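Local coordinates for protein exocyst complex component EXO70 (Saccharomyces cerevisiae, PDB 2B1E) that acts within the exocyst complex, which tethers secretory vesicles to sites of exocytosis, and plays a role in assembling that complex, at residues K149-C154 against L188-N193. Numbering follows the deposited sequence.
Sequences KLILKC and LGFIAN
Phe190 reaches from helix 180-201 to helix 136-155 and sets its ring against Ile151 and Cys154, which lie one turn apart on that helix. This is plain helix-helix packing in the elongated, all-helical rod of Exo70, joining two helices that follow one another in the chain. One contact is CH-pi. The CG2 methyl of Ile151 sits over one face of the Phe190 ring, 17° off the normal and 3.9 Å from the centroid. It is displaced toward the rim, and the ring atom nearest to Ile151 CG2 is Phe190 CG, at 3.7 Å. CG1 of the same isoleucine skirts Phe190 CD1 at 4.0 Å. Ile151 CG1 lies beside the backbone N (chi1 -60°), which puts CG2 anti to that nitrogen and out over the ring; the two side chains pass one another running opposite ways.

Farther out along the ring, Cys154 meets its distal end obliquely: CB approaches Phe190 CZ to 3.5 Å. The sulfur adds a sulfur-aromatic contact, with SG 5.0 Å from the centroid. All three residues are buried, and no hydrogen bond crosses between the segments. Replacing Phe190 with an alanine is likely to open a gap between the helices, leaving the Ile151 methyl without its aromatic face and taking from Cys154 CB the ring carbon CZ it packs on.

Phe100 and Pro102 touch both Cys154 and Phe190, and Phe112 meets the Phe190 ring with planes inclined at about 40°. Leu220 of helix 209-233 packs on Ile151. At the ring's far end, Cys154 SG lies 3.8 Å from Phe190 CZ.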
ATOM      1  N   LYS A 149       7.829   3.627 -32.675  1.00 24.27           N
ATOM      2  CA  LYS A 149       7.158   4.870 -33.028  1.00 24.79           C
ATOM      3  C   LYS A 149       5.645   4.676 -32.960  1.00 23.67           C
ATOM      4  O   LYS A 149       4.928   5.507 -32.402  1.00 23.31           O
ATOM      5  CB  LYS A 149       7.569   5.338 -34.429  1.00 27.68           C
ATOM      6  CG  LYS A 149       9.002   5.853 -34.505  1.00 32.08           C
ATOM      7  CD  LYS A 149       9.287   6.588 -35.813  1.00 35.84           C
ATOM      8  CE  LYS A 149       9.142   5.688 -37.039  1.00 38.61           C
ATOM      9  NZ  LYS A 149       7.716   5.351 -37.347  1.00 40.27           N
ATOM     10  N   LEU A 150       5.172   3.565 -33.513  1.00 22.86           N
ATOM     11  CA  LEU A 150       3.752   3.246 -33.527  1.00 22.77           C
ATOM     12  C   LEU A 150       3.200   3.168 -32.096  1.00 24.39           C
ATOM     13  O   LEU A 150       2.204   3.818 -31.763  1.00 22.12           O
ATOM     14  CB  LEU A 150       3.532   1.905 -34.225  1.00 22.30           C
ATOM     15  CG  LEU A 150       2.152   1.532 -34.786  1.00 25.22           C
ATOM     16  CD1 LEU A 150       2.076   0.020 -34.923  1.00 22.61           C
ATOM     17  CD2 LEU A 150       1.032   2.026 -33.889  1.00 24.69           C
ATOM     18  N   ILE A 151       3.853   2.367 -31.260  1.00 25.04           N
ATOM     19  CA  ILE A 151       3.422   2.180 -29.877  1.00 25.72           C
ATOM     20  C   ILE A 151       3.455   3.475 -29.071  1.00 26.85           C
ATOM     21  O   ILE A 151       2.551   3.744 -28.279  1.00 26.46           O
ATOM     22  CB  ILE A 151       4.295   1.122 -29.173  1.00 25.16           C
ATOM     23  CG1 ILE A 151       4.175  -0.210 -29.920  1.00 23.90           C
ATOM     24  CG2 ILE A 151       3.854   0.959 -27.713  1.00 23.43           C
ATOM     25  CD1 ILE A 151       5.104  -1.297 -29.409  1.00 26.23           C
ATOM     26  N   LEU A 152       4.494   4.276 -29.260  1.00 28.91           N
ATOM     27  CA  LEU A 152       4.585   5.536 -28.536  1.00 30.35           C
ATOM     28  C   LEU A 152       3.393   6.439 -28.870  1.00 30.77           C
ATOM     29  O   LEU A 152       2.895   7.165 -28.005  1.00 30.03           O
ATOM     30  CB  LEU A 152       5.903   6.234 -28.859  1.00 32.02           C
ATOM     31  CG  LEU A 152       7.133   5.575 -28.223  1.00 34.81           C
ATOM     32  CD1 LEU A 152       8.399   6.237 -28.743  1.00 35.80           C
ATOM     33  CD2 LEU A 152       7.051   5.687 -26.695  1.00 35.09           C
ATOM     34  N   LYS A 153       2.934   6.380 -30.119  1.00 29.72           N
ATOM     35  CA  LYS A 153       1.794   7.181 -30.561  1.00 30.01           C
ATOM     36  C   LYS A 153       0.510   6.679 -29.904  1.00 29.77           C
ATOM     37  O   LYS A 153      -0.404   7.454 -29.631  1.00 29.53           O
ATOM     38  CB  LYS A 153       1.654   7.117 -32.084  1.00 30.67           C
ATOM     39  CG  LYS A 153       2.695   7.927 -32.849  1.00 30.92           C
ATOM     40  CD  LYS A 153       2.631   7.623 -34.340  1.00 31.82           C
ATOM     41  CE  LYS A 153       3.581   8.503 -35.139  1.00 31.80           C
ATOM     42  NZ  LYS A 153       3.141   9.921 -35.152  1.00 33.20           N
ATOM     43  N   CYS A 154       0.441   5.375 -29.660  1.00 28.58           N
ATOM     44  CA  CYS A 154      -0.731   4.794 -29.017  1.00 26.58           C
ATOM     45  C   CYS A 154      -0.756   5.215 -27.557  1.00 26.77           C
ATOM     46  O   CYS A 154      -1.780   5.665 -27.044  1.00 24.40           O
ATOM     47  CB  CYS A 154      -0.689   3.270 -29.100  1.00 26.08           C
ATOM     48  SG  CYS A 154      -0.838   2.620 -30.767  1.00 24.98           S
ATOM     49  N   LEU A 188       1.022  -3.039 -20.483  1.00 22.62           N
ATOM     50  CA  LEU A 188       1.153  -4.473 -20.278  1.00 22.32           C
ATOM     51  C   LEU A 188       0.744  -5.239 -21.535  1.00 22.79           C
ATOM     52  O   LEU A 188       1.345  -6.259 -21.875  1.00 21.34           O
ATOM     53  CB  LEU A 188       0.311  -4.904 -19.072  1.00 22.70           C
ATOM     54  CG  LEU A 188       0.789  -4.292 -17.751  1.00 23.23           C
ATOM     55  CD1 LEU A 188      -0.204  -4.589 -16.630  1.00 23.36           C
ATOM     56  CD2 LEU A 188       2.158  -4.837 -17.417  1.00 22.79           C
ATOM     57  N   GLY A 189      -0.277  -4.738 -22.224  1.00 22.60           N
ATOM     58  CA  GLY A 189      -0.729  -5.369 -23.452  1.00 22.22           C
ATOM     59  C   GLY A 189       0.314  -5.211 -24.551  1.00 21.85           C
ATOM     60  O   GLY A 189       0.561  -6.137 -25.321  1.00 23.18           O
ATOM     61  N   PHE A 190       0.932  -4.036 -24.633  1.00 22.62           N
ATOM     62  CA  PHE A 190       1.962  -3.811 -25.639  1.00 21.72           C
ATOM     63  C   PHE A 190       3.217  -4.641 -25.361  1.00 21.36           C
ATOM     64  O   PHE A 190       3.848  -5.150 -26.287  1.00 19.93           O
ATOM     65  CB  PHE A 190       2.320  -2.326 -25.726  1.00 21.99           C
ATOM     66  CG  PHE A 190       1.342  -1.518 -26.535  1.00 23.14           C
ATOM     67  CD1 PHE A 190       1.114  -1.822 -27.875  1.00 22.07           C
ATOM     68  CD2 PHE A 190       0.640  -0.460 -25.959  1.00 23.69           C
ATOM     69  CE1 PHE A 190       0.201  -1.090 -28.633  1.00 23.25           C
ATOM     70  CE2 PHE A 190      -0.280   0.283 -26.712  1.00 25.21           C
ATOM     71  CZ  PHE A 190      -0.498  -0.034 -28.050  1.00 24.48           C
ATOM     72  N   ILE A 191       3.578  -4.783 -24.090  1.00 19.66           N
ATOM     73  CA  ILE A 191       4.755  -5.570 -23.740  1.00 19.46           C
ATOM     74  C   ILE A 191       4.513  -7.021 -24.137  1.00 18.62           C
ATOM     75  O   ILE A 191       5.371  -7.668 -24.742  1.00 20.22           O
ATOM     76  CB  ILE A 191       5.048  -5.498 -22.215  1.00 18.87           C
ATOM     77  CG1 ILE A 191       5.685  -4.144 -21.873  1.00 16.37           C
ATOM     78  CG2 ILE A 191       5.959  -6.666 -21.794  1.00 17.31           C
ATOM     79  CD1 ILE A 191       5.763  -3.856 -20.372  1.00 16.20           C
ATOM     80  N   ALA A 192       3.323  -7.510 -23.808  1.00 18.46           N
ATOM     81  CA  ALA A 192       2.925  -8.873 -24.107  1.00 19.51           C
ATOM     82  C   ALA A 192       2.836  -9.151 -25.613  1.00 19.81           C
ATOM     83  O   ALA A 192       3.248 -10.220 -26.079  1.00 17.98           O
ATOM     84  CB  ALA A 192       1.589  -9.165 -23.443  1.00 21.50           C
ATOM     85  N   ASN A 193       2.306  -8.185 -26.362  1.00 17.82           N
ATOM     86  CA  ASN A 193       2.153  -8.319 -27.807  1.00 19.45           C
ATOM     87  C   ASN A 193       3.464  -8.157 -28.585  1.00 17.81           C
ATOM     88  O   ASN A 193       3.613  -8.737 -29.661  1.00 14.20           O
ATOM     89  CB  ASN A 193       1.112  -7.316 -28.322  1.00 21.96           C
ATOM     90  CG  ASN A 193      -0.294  -7.607 -27.798  1.00 25.80           C
ATOM     91  OD1 ASN A 193      -1.191  -6.767 -27.895  1.00 27.79           O
ATOM     92  ND2 ASN A 193      -0.489  -8.802 -27.250  1.00 24.74           N
TER